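Local coordinates for butyryl-CoA dehydrogenase (PDB 6CXT), which is a flavoprotein of the acyl-CoA dehydrogenase family that binds flavin-adenine dinucleotide and assembles from several copies of one chain, at residues 88-92 and 93-97; 157-160 and 161-164; 299-302 and 303-306; 310-313 and 314-318. All blocks are in the same frame, centred on the assembly; numbering follows the deposited sequence.

Contact 1: residues 88-92 and 93-97; sequences AAHTF and ACSMP
Ala93 N bonds to Ala89 O at 3.0 Å, the last ordinary alpha-helical bond before the helix widens. Both segments belong to helix 81-101 of the acyl-CoA dehydrogenase N-terminal domain. The helix changes pitch here, from i to i+4 bonds to a pi-type turn with i to i+5 bonds. Ala89 touches the bound FK4, so the helix widens beside that ligand's pocket. Cys94 comes next. Its N makes only a weak bond to His90 O, and its CB presses on that same oxygen at 3.0 Å. Ser95 N donates to His90 O at 3.0 Å, nearly straight (N-H...O 166°), an i to i+5 bond. The Ser95 side chain folds back beside its own N (chi1 -54°), which turns OG toward the preceding turn. A water lies 2.7 Å from Ser95 OG. The same water is 3.1 Å from Thr91 OG1 and joins the two hydroxyls. Thr91 OG1 is also bonded to Gly87 O. The His90 ring stands beside Ser95 OG, but ND1 is hydrogen-bonded to Ala121 N and NE2 to Leu114 O. Met96 N then reaches Thr91 O, the second of the wide-turn bonds. The Met96 side chain runs alongside that of Phe92, with CG 4.1 Å from Phe92 CD1. One face of the Phe92 ring carries Thr91 CG2 over its centre. Pro97 has no N-H to offer and the helix kinks. Phe92 O is buried without a hydrogen-bond partner, and Pro97 CD sits 3.6 Å from it.

Contact 2: residues 157-160 and 161-164; sequences VTNG and SIAD. With FAD (flavin-adenine dinucleotide), chain D.
The carboxamide of Asn159 meets the end of Ile162, whose CD1 lies 3.8 Å from Asn159 OD1. Asn159 ND2 is held by Ala86 O and Ala121 O, which ties the amide to helix 81-101 and strand 121-124. Asn159 OD1 is buried and has no hydrogen-bond partner. The other flat group, the isoalloxazine of FAD, is met by Thr158. Thr158 OG1 donates to FAD N5 at 2.7 Å, close to the ring plane. Thr158 N donates to FAD O4 at 2.9 Å from well out of that plane, with an N-H...O angle of 159°. With OG1 beside the backbone N (chi1 -72°), both donors face the same N5/O4 end of the flavin. Thr158 is itself the second residue of a type II turn, closed by Gly160 N to Val157 O at 3.0 Å. Asn159 has the positive phi (71°) of the third position. Its O then takes a weak bond from Ile162 N at 3.2 Å, and Ile162 CG1 packs on the same oxygen. Ser161 OG is hydrogen-bonded to Asp198 OD1. The turn forms at the end of strand 147-158 of the acyl-CoA dehydrogenase middle domain, where the strand end is part of the FAD pocket.

Contact 3: residues 299-302 and 303-306; sequences LYYA and AWQK
Tyr301 reaches across to Trp304 and Gln305, one helical turn further on. From CB its side chain extends with CG anti to the backbone N (chi1 179°). That carries the ring along the helix toward the later residues. CD1 comes within 4.1 Å of Trp304 CE3. CE1 lies 4.0 Å from Trp304 CZ3, and the CD1-CE1 bond of the tyrosine packs at a slant against CE3 and CZ3 of the indole. Further out, CZ approaches the carboxamide of Gln305. At the tip, OH is 3.1 Å from Gln305 NE2, but the angle is too poor for a hydrogen bond. The tyrosine ring and the amide are turned 44° from each other.

These residues lie near the C-terminal end of helix 279-306, in the all-helical C-terminal domain of the acyl-CoA dehydrogenase fold. Phe3 of the third subunit packs edge-to-face with the rings of both Tyr301 and Trp304, so this aromatic pair lies at a subunit interface. The backbone beneath is a regular alpha helix. Trp304 N bonds to Tyr300 O at 2.8 Å, and Gln305 N to Tyr301 O at 2.8 Å. Gln305 CB sits over that same carbonyl oxygen of Tyr301, 3.3 Å away. Ala303 N and Lys306 N continue the ladder to Leu299 O and Ala302 O. On another side of the helix, Tyr300 OH is bonded to Glu72 and Lys69 of helix 64-77. Lys306 NZ forms a salt bridge with Asp240, and its charge also makes a cation-pi contact with Trp241.

Contact 4: residues 310-313 and 314-318; sequences VDNT and KAVAM
An Asx turn at Asp311 leads into helix 313-338. Asn312 holds the N-cap position, though its side chain makes no capping bond. Its backbone O accepts from Val316 N at 3.1 Å, in the carbonyl plane, the first bond of the helix. Thr313 O accepts from Ala317 N at 2.8 Å. Asp311 OD1 takes two bonds from Thr313. The hydroxyl OG1 comes to its syn lone pair at 2.8 Å, while the backbone N meets it from above the carboxylate plane at 3.0 Å. Two waters take up N-H groups of the first turn and link them to Asp311 O. One accepts from Lys314 N and donates to that carbonyl. The other accepts from Ala315 N, and its bond to Asp311 O is weak. The Asn312 amide lies alongside Val316, set there by a chi1 of 55°, with ND2 3.5 Å from Val316 CG2. Asn312 ND2 is hydrogen-bonded to Asp240 of helix 231-245, and Asp311 OD2 forms a salt bridge with Arg376 of helix 366-377. The helix start thus lies among these two helices and helix 279-306, with Ala315 packed on Gln305 of the last and on Glu293 of the third subunit.

The contacts follow one another along the chain, from the N-terminal domain through the middle domain to the C-terminal domain. Contacts 1 and 2 have centres about 12 Å apart and touch where Ala89 and His90 of helix 81-101 meet Thr158 and Asn159, beside the flavin. Contacts 3 and 4 are centred about 8 Å apart. They lie on the consecutive helices 279-306 and 313-338, where Gln305 packs on Asn312, and both touch the third subunit. Contact 2 is about 28 to 29 Å from these two, centre to centre, across the middle of the chain. The centre of contact 1 lies about 18 Å from each of theirs. The set runs from the cofactor site, which the second subunit completes, to the surface packed on the third subunit.

Contact 1: residues 88-92 and 93-97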
loop_
_atom_site.group_PDB
_atom_site.type_symbol
_atom_site.label_atom_id
_atom_site.label_comp_id
_atom_site.label_asym_id
_atom_site.label_seq_id
_atom_site.Cartn_x
_atom_site.Cartn_y
_atom_site.Cartn_z
ATOM N N ALA B 88 -9.021 28.468 -10.083
ATOM C CA ALA B 88 -7.659 28.485 -9.587
ATOM C C ALA B 88 -6.652 28.408 -10.721
ATOM O O ALA B 88 -5.566 28.969 -10.623
ATOM C CB ALA B 88 -7.457 27.336 -8.547
ATOM N N ALA B 89 -7.037 27.764 -11.820
ATOM C CA ALA B 89 -6.183 27.643 -12.979
ATOM C C ALA B 89 -6.010 29.086 -13.530
ATOM O O ALA B 89 -4.917 29.539 -13.784
ATOM C CB ALA B 89 -6.864 26.791 -14.037
ATOM N N HIS B 90 -7.126 29.778 -13.662
ATOM C CA HIS B 90 -7.142 31.166 -14.113
ATOM C C HIS B 90 -6.278 32.067 -13.214
ATOM O O HIS B 90 -5.441 32.867 -13.704
ATOM C CB HIS B 90 -8.617 31.581 -14.096
ATOM C CG HIS B 90 -8.857 33.048 -13.977
ATOM N ND1 HIS B 90 -9.235 33.822 -15.056
ATOM C CD2 HIS B 90 -8.872 33.872 -12.904
ATOM C CE1 HIS B 90 -9.473 35.060 -14.652
ATOM N NE2 HIS B 90 -9.259 35.125 -13.352
ATOM N N THR B 91 -6.460 31.953 -11.904
ATOM C CA THR B 91 -5.736 32.814 -10.966
ATOM C C THR B 91 -4.250 32.481 -10.870
ATOM O O THR B 91 -3.416 33.387 -10.956
ATOM C CB THR B 91 -6.343 32.778 -9.574
ATOM O OG1 THR B 91 -7.679 33.270 -9.656
ATOM C CG2 THR B 91 -5.551 33.661 -8.552
ATOM N N PHE B 92 -3.901 31.197 -10.687
ATOM C CA PHE B 92 -2.530 30.877 -10.317
ATOM C C PHE B 92 -1.654 30.617 -11.498
ATOM O O PHE B 92 -0.446 30.904 -11.448
ATOM C CB PHE B 92 -2.499 29.758 -9.233
ATOM C CG PHE B 92 -3.156 30.230 -7.971
ATOM C CD1 PHE B 92 -2.483 31.137 -7.131
ATOM C CD2 PHE B 92 -4.438 29.869 -7.656
ATOM C CE1 PHE B 92 -3.073 31.654 -6.007
ATOM C CE2 PHE B 92 -5.047 30.389 -6.515
ATOM C CZ PHE B 92 -4.364 31.275 -5.680
ATOM N N ALA B 93 -2.211 30.033 -12.557
ATOM C CA ALA B 93 -1.398 29.804 -13.731
ATOM C C ALA B 93 -1.382 31.014 -14.711
ATOM O O ALA B 93 -0.557 31.039 -15.639
ATOM C CB ALA B 93 -1.766 28.506 -14.474
ATOM N N CYS B 94 -2.303 31.946 -14.536
ATOM C CA CYS B 94 -2.463 33.039 -15.517
ATOM C C CYS B 94 -2.296 34.411 -14.875
ATOM O O CYS B 94 -1.361 35.156 -15.278
ATOM C CB CYS B 94 -3.795 32.929 -16.270
ATOM S SG CYS B 94 -4.015 31.330 -17.098
ATOM N N SER B 95 -3.169 34.765 -13.926
ATOM C CA SER B 95 -3.042 36.052 -13.230
ATOM C C SER B 95 -1.696 36.231 -12.524
ATOM O O SER B 95 -1.124 37.320 -12.570
ATOM C CB SER B 95 -4.175 36.332 -12.243
ATOM O OG SER B 95 -5.435 36.202 -12.893
ATOM N N MET B 96 -1.172 35.184 -11.881
ATOM C CA MET B 96 0.105 35.360 -11.188
ATOM C C MET B 96 1.337 35.593 -12.113
ATOM O O MET B 96 2.126 36.509 -11.843
ATOM C CB MET B 96 0.336 34.232 -10.143
ATOM C CG MET B 96 -0.692 34.259 -9.020
ATOM S SD MET B 96 -0.908 35.832 -8.136
ATOM C CE MET B 96 0.704 35.951 -7.355
ATOM N N PRO B 97 1.508 34.820 -13.206
ATOM C CA PRO B 97 2.623 35.178 -14.065
ATOM C C PRO B 97 2.474 36.572 -14.717
ATOM O O PRO B 97 3.490 37.219 -15.022
ATOM C CB PRO B 97 2.622 34.136 -15.167
ATOM C CG PRO B 97 1.527 33.211 -14.863
ATOM C CD PRO B 97 0.963 33.488 -13.528
HETATM O O HOH W 1 -7.222 36.083 -10.897
#

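Contact 2: residues 157-160 and 161-164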
loop_
_atom_site.group_PDB
_atom_site.type_symbol
_atom_site.label_atom_id
_atom_site.label_comp_id
_atom_site.label_asym_id
_atom_site.label_seq_id
_atom_site.Cartn_x
_atom_site.Cartn_y
_atom_site.Cartn_z
ATOM N N VAL B 157 -6.340 22.443 -22.736
ATOM C CA VAL B 157 -6.385 23.750 -22.121
ATOM C C VAL B 157 -7.609 23.866 -21.216
ATOM O O VAL B 157 -8.747 23.917 -21.721
ATOM C CB VAL B 157 -6.394 24.827 -23.249
ATOM C CG1 VAL B 157 -6.350 26.209 -22.644
ATOM C CG2 VAL B 157 -5.124 24.597 -24.138
ATOM N N THR B 158 -7.371 23.966 -19.891
ATOM C CA THR B 158 -8.446 24.194 -18.961
ATOM C C THR B 158 -8.974 25.633 -19.193
ATOM O O THR B 158 -8.165 26.578 -19.331
ATOM C CB THR B 158 -7.940 23.985 -17.514
ATOM O OG1 THR B 158 -7.724 22.575 -17.310
ATOM C CG2 THR B 158 -8.967 24.481 -16.497
ATOM N N ASN B 159 -10.301 25.785 -19.242
ATOM C CA ASN B 159 -10.925 27.046 -19.588
ATOM C C ASN B 159 -10.757 27.405 -21.078
ATOM O O ASN B 159 -11.040 28.558 -21.434
ATOM C CB ASN B 159 -10.396 28.227 -18.736
ATOM C CG ASN B 159 -10.594 28.005 -17.246
ATOM O OD1 ASN B 159 -11.447 27.208 -16.836
ATOM N ND2 ASN B 159 -9.818 28.699 -16.438
ATOM N N GLY B 160 -10.304 26.472 -21.906
ATOM C CA GLY B 160 -10.072 26.746 -23.346
ATOM C C GLY B 160 -11.262 27.444 -24.012
ATOM O O GLY B 160 -11.089 28.521 -24.701
ATOM N N SER B 161 -12.467 26.878 -23.834
ATOM C CA SER B 161 -13.657 27.426 -24.518
ATOM C C SER B 161 -14.113 28.792 -24.004
ATOM O O SER B 161 -14.632 29.602 -24.771
ATOM C CB SER B 161 -14.832 26.435 -24.497
ATOM O OG SER B 161 -15.100 26.121 -23.132
ATOM N N ILE B 162 -13.861 29.088 -22.733
ATOM C CA ILE B 162 -14.362 30.305 -22.081
ATOM C C ILE B 162 -13.310 31.407 -21.962
ATOM O O ILE B 162 -13.597 32.476 -21.416
ATOM C CB ILE B 162 -14.984 29.954 -20.677
ATOM C CG1 ILE B 162 -13.925 29.256 -19.801
ATOM C CG2 ILE B 162 -16.242 29.065 -20.892
ATOM C CD1 ILE B 162 -14.389 29.059 -18.361
ATOM N N ALA B 163 -12.091 31.110 -22.431
ATOM C CA ALA B 163 -10.952 31.999 -22.171
ATOM C C ALA B 163 -11.085 33.289 -23.015
ATOM O O ALA B 163 -11.365 33.228 -24.239
ATOM C CB ALA B 163 -9.632 31.297 -22.514
ATOM N N ASP B 164 -10.815 34.401 -22.341
ATOM C CA ASP B 164 -10.623 35.717 -22.961
ATOM C C ASP B 164 -9.162 35.962 -23.299
ATOM O O ASP B 164 -8.873 36.767 -24.183
ATOM C CB ASP B 164 -11.164 36.809 -22.063
ATOM C CG ASP B 164 -12.638 36.680 -21.883
ATOM O OD1 ASP B 164 -13.358 36.720 -22.898
ATOM O OD2 ASP B 164 -13.093 36.457 -20.743
HETATM P PA FAD D . 2.549 11.865 -20.560
HETATM O O1A FAD D . 3.505 12.999 -20.240
HETATM O O2A FAD D . 2.422 11.199 -21.920
HETATM O O5B FAD D . 2.742 10.734 -19.406
HETATM C C5B FAD D . 2.144 9.420 -19.502
HETATM C C4B FAD D . 2.743 8.620 -18.328
HETATM O O4B FAD D . 4.189 8.591 -18.442
HETATM C C3B FAD D . 2.407 9.272 -16.991
HETATM O O3B FAD D . 2.279 8.170 -16.083
HETATM C C2B FAD D . 3.710 10.027 -16.646
HETATM O O2B FAD D . 3.874 10.303 -15.232
HETATM C C1B FAD D . 4.793 9.089 -17.261
HETATM N N9A FAD D . 6.026 9.873 -17.487
HETATM C C8A FAD D . 6.240 10.825 -18.435
HETATM N N7A FAD D . 7.480 11.400 -18.249
HETATM C C5A FAD D . 8.052 10.820 -17.156
HETATM C C6A FAD D . 9.329 10.922 -16.403
HETATM N N6A FAD D . 10.307 11.830 -16.750
HETATM N N1A FAD D . 9.486 10.102 -15.319
HETATM C C2A FAD D . 8.532 9.197 -14.908
HETATM N N3A FAD D . 7.365 9.050 -15.575
HETATM C C4A FAD D . 7.072 9.812 -16.665
HETATM N N1 FAD D . -2.184 21.387 -19.672
HETATM C C2 FAD D . -2.108 22.743 -19.930
HETATM O O2 FAD D . -1.131 23.119 -20.633
HETATM N N3 FAD D . -3.022 23.652 -19.483
HETATM C C4 FAD D . -4.112 23.257 -18.795
HETATM O O4 FAD D . -4.930 24.094 -18.409
HETATM C C4X FAD D . -4.277 21.795 -18.484
HETATM N N5 FAD D . -5.349 21.298 -17.827
HETATM C C5X FAD D . -5.530 19.967 -17.606
HETATM C C6 FAD D . -6.699 19.552 -16.912
HETATM C C7 FAD D . -6.915 18.175 -16.692
HETATM C C7M FAD D . -8.176 17.742 -15.988
HETATM C C8 FAD D . -5.938 17.181 -17.167
HETATM C C8M FAD D . -6.155 15.725 -16.920
HETATM C C9 FAD D . -4.759 17.588 -17.828
HETATM C C9A FAD D . -4.535 18.965 -18.053
HETATM N N10 FAD D . -3.376 19.440 -18.748
HETATM C C10 FAD D . -3.238 20.853 -18.974
HETATM C "C1'" FAD D . -2.364 18.526 -19.257
HETATM C "C2'" FAD D . -1.527 17.987 -18.073
HETATM O "O2'" FAD D . -0.648 18.967 -17.493
HETATM C "C3'" FAD D . -0.815 16.725 -18.530
HETATM O "O3'" FAD D . -1.843 15.742 -18.770
HETATM C "C4'" FAD D . 0.335 16.183 -17.662
HETATM O "O4'" FAD D . 1.469 17.108 -17.690
HETATM C "C5'" FAD D . 0.814 14.815 -18.166
HETATM O "O5'" FAD D . 1.072 14.925 -19.571
HETATM P P FAD D . 0.466 13.850 -20.546
HETATM O O1P FAD D . 0.927 14.137 -21.978
HETATM O O2P FAD D . -1.035 13.693 -20.389
HETATM O O3P FAD D . 1.093 12.426 -20.152
#

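Contact 3: residues 299-302 and 303-306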
loop_
_atom_site.group_PDB
_atom_site.type_symbol
_atom_site.label_atom_id
_atom_site.label_comp_id
_atom_site.label_asym_id
_atom_site.label_seq_id
_atom_site.Cartn_x
_atom_site.Cartn_y
_atom_site.Cartn_z
ATOM N N LEU B 299 0.550 21.326 2.996
ATOM C CA LEU B 299 0.095 22.515 2.253
ATOM C C LEU B 299 0.515 23.789 2.995
ATOM O O LEU B 299 1.084 24.709 2.392
ATOM C CB LEU B 299 -1.449 22.410 2.133
ATOM C CG LEU B 299 -2.195 23.656 1.618
ATOM C CD1 LEU B 299 -1.782 23.961 0.160
ATOM C CD2 LEU B 299 -3.720 23.554 1.833
ATOM N N TYR B 300 0.200 23.836 4.292
ATOM C CA TYR B 300 0.523 25.010 5.141
ATOM C C TYR B 300 2.031 25.267 5.136
ATOM O O TYR B 300 2.478 26.393 4.948
ATOM C CB TYR B 300 -0.003 24.849 6.567
ATOM C CG TYR B 300 -1.516 24.841 6.688
ATOM C CD1 TYR B 300 -2.355 25.151 5.566
ATOM C CD2 TYR B 300 -2.122 24.473 7.901
ATOM C CE1 TYR B 300 -3.727 25.135 5.699
ATOM C CE2 TYR B 300 -3.516 24.464 8.050
ATOM C CZ TYR B 300 -4.304 24.772 6.930
ATOM O OH TYR B 300 -5.660 24.752 7.057
ATOM N N TYR B 301 2.810 24.187 5.258
ATOM C CA TYR B 301 4.234 24.296 5.217
ATOM C C TYR B 301 4.727 24.816 3.855
ATOM O O TYR B 301 5.585 25.739 3.837
ATOM C CB TYR B 301 4.902 22.985 5.600
ATOM C CG TYR B 301 6.393 23.074 5.534
ATOM C CD1 TYR B 301 7.108 23.934 6.407
ATOM C CD2 TYR B 301 7.120 22.337 4.579
ATOM C CE1 TYR B 301 8.502 24.024 6.343
ATOM C CE2 TYR B 301 8.528 22.428 4.518
ATOM C CZ TYR B 301 9.193 23.258 5.416
ATOM O OH TYR B 301 10.564 23.346 5.315
ATOM N N ALA B 302 4.203 24.275 2.732
ATOM C CA ALA B 302 4.618 24.714 1.405
ATOM C C ALA B 302 4.244 26.195 1.236
ATOM O O ALA B 302 5.088 26.951 0.729
ATOM C CB ALA B 302 3.927 23.909 0.291
ATOM N N ALA B 303 3.036 26.596 1.662
ATOM C CA ALA B 303 2.602 27.989 1.510
ATOM C C ALA B 303 3.485 28.915 2.352
ATOM O O ALA B 303 3.894 29.982 1.892
ATOM C CB ALA B 303 1.136 28.162 1.866
ATOM N N TRP B 304 3.778 28.518 3.586
ATOM C CA TRP B 304 4.670 29.312 4.428
ATOM C C TRP B 304 6.044 29.427 3.810
ATOM O O TRP B 304 6.650 30.506 3.810
ATOM C CB TRP B 304 4.781 28.712 5.852
ATOM C CG TRP B 304 5.819 29.412 6.677
ATOM C CD1 TRP B 304 5.642 30.549 7.412
ATOM C CD2 TRP B 304 7.179 29.028 6.838
ATOM N NE1 TRP B 304 6.822 30.899 8.029
ATOM C CE2 TRP B 304 7.784 29.986 7.699
ATOM C CE3 TRP B 304 7.949 27.956 6.365
ATOM C CZ2 TRP B 304 9.129 29.912 8.085
ATOM C CZ3 TRP B 304 9.306 27.889 6.753
ATOM C CH2 TRP B 304 9.868 28.864 7.614
ATOM N N GLN B 305 6.571 28.315 3.331
ATOM C CA GLN B 305 7.917 28.316 2.801
ATOM C C GLN B 305 8.022 29.188 1.532
ATOM O O GLN B 305 9.053 29.865 1.309
ATOM C CB GLN B 305 8.418 26.912 2.507
ATOM C CG GLN B 305 9.890 26.801 2.812
ATOM C CD GLN B 305 10.529 25.585 2.228
ATOM O OE1 GLN B 305 10.128 25.076 1.164
ATOM N NE2 GLN B 305 11.537 25.097 2.917
ATOM N N LYS B 306 6.970 29.141 0.706
ATOM C CA LYS B 306 6.896 29.952 -0.508
ATOM C C LYS B 306 6.963 31.447 -0.175
ATOM O O LYS B 306 7.445 32.224 -0.985
ATOM C CB LYS B 306 5.641 29.613 -1.327
ATOM C CG LYS B 306 5.661 30.203 -2.725
ATOM C CD LYS B 306 4.485 29.683 -3.583
ATOM C CE LYS B 306 4.243 30.628 -4.770
ATOM N NZ LYS B 306 5.484 30.774 -5.573
#

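Contact 4: residues 310-313 and 314-318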
loop_
_atom_site.group_PDB
_atom_site.type_symbol
_atom_site.label_atom_id
_atom_site.label_comp_id
_atom_site.label_asym_id
_atom_site.label_seq_id
_atom_site.Cartn_x
_atom_site.Cartn_y
_atom_site.Cartn_z
ATOM N N VAL B 310 13.224 31.156 -0.229
ATOM C CA VAL B 310 14.197 30.059 -0.261
ATOM C C VAL B 310 13.700 29.227 -1.451
ATOM O O VAL B 310 12.661 29.558 -2.029
ATOM C CB VAL B 310 14.212 29.270 1.072
ATOM C CG1 VAL B 310 14.766 30.148 2.203
ATOM C CG2 VAL B 310 12.810 28.741 1.426
ATOM N N ASP B 311 14.416 28.192 -1.869
ATOM C CA ASP B 311 13.874 27.388 -2.959
ATOM C C ASP B 311 12.779 26.573 -2.239
ATOM O O ASP B 311 13.108 25.772 -1.359
ATOM C CB ASP B 311 14.927 26.455 -3.578
ATOM C CG ASP B 311 14.357 25.605 -4.705
ATOM O OD1 ASP B 311 13.124 25.652 -4.900
ATOM O OD2 ASP B 311 15.130 24.909 -5.405
ATOM N N ASN B 312 11.507 26.855 -2.528
ATOM C CA ASN B 312 10.405 26.066 -1.917
ATOM C C ASN B 312 9.832 24.979 -2.812
ATOM O O ASN B 312 8.756 24.498 -2.545
ATOM C CB ASN B 312 9.272 26.976 -1.513
ATOM C CG ASN B 312 8.797 27.804 -2.677
ATOM O OD1 ASN B 312 9.298 28.928 -2.906
ATOM N ND2 ASN B 312 7.897 27.261 -3.453
ATOM N N THR B 313 10.535 24.604 -3.863
ATOM C CA THR B 313 10.024 23.703 -4.860
ATOM C C THR B 313 9.791 22.305 -4.272
ATOM O O THR B 313 8.758 21.654 -4.592
ATOM C CB THR B 313 10.994 23.606 -6.058
ATOM O OG1 THR B 313 11.043 24.884 -6.688
ATOM C CG2 THR B 313 10.496 22.602 -7.091
ATOM N N LYS B 314 10.745 21.819 -3.457
ATOM C CA LYS B 314 10.571 20.479 -2.826
ATOM C C LYS B 314 9.287 20.421 -2.001
ATOM O O LYS B 314 8.497 19.498 -2.188
ATOM C CB LYS B 314 11.771 20.148 -1.934
ATOM C CG LYS B 314 11.781 18.691 -1.391
ATOM C CD LYS B 314 13.075 18.449 -0.603
ATOM C CE LYS B 314 12.985 19.192 0.733
ATOM N NZ LYS B 314 14.215 18.888 1.455
ATOM N N ALA B 315 9.065 21.412 -1.130
ATOM C CA ALA B 315 7.885 21.424 -0.280
ATOM C C ALA B 315 6.610 21.483 -1.105
ATOM O O ALA B 315 5.581 20.871 -0.726
ATOM C CB ALA B 315 7.904 22.594 0.691
ATOM N N VAL B 316 6.638 22.272 -2.191
ATOM C CA VAL B 316 5.449 22.393 -3.055
ATOM C C VAL B 316 5.170 21.094 -3.802
ATOM O O VAL B 316 4.009 20.631 -3.897
ATOM C CB VAL B 316 5.569 23.632 -4.014
ATOM C CG1 VAL B 316 4.500 23.564 -5.123
ATOM C CG2 VAL B 316 5.380 24.911 -3.211
ATOM N N ALA B 317 6.211 20.485 -4.342
ATOM C CA ALA B 317 6.003 19.238 -5.032
ATOM C C ALA B 317 5.508 18.139 -4.017
ATOM O O ALA B 317 4.649 17.327 -4.380
ATOM C CB ALA B 317 7.295 18.776 -5.699
ATOM N N MET B 318 6.080 18.096 -2.802
ATOM C CA MET B 318 5.602 17.119 -1.815
ATOM C C MET B 318 4.122 17.360 -1.486
ATOM O O MET B 318 3.353 16.397 -1.356
ATOM C CB MET B 318 6.455 17.183 -0.537
ATOM C CG MET B 318 7.870 16.650 -0.768
ATOM S SD MET B 318 8.655 16.548 0.867
ATOM C CE MET B 318 10.104 15.613 0.352
HETATM O O HOH W 2 11.206 23.155 -0.177
HETATM O O HOH W 3 13.202 23.045 -2.656
#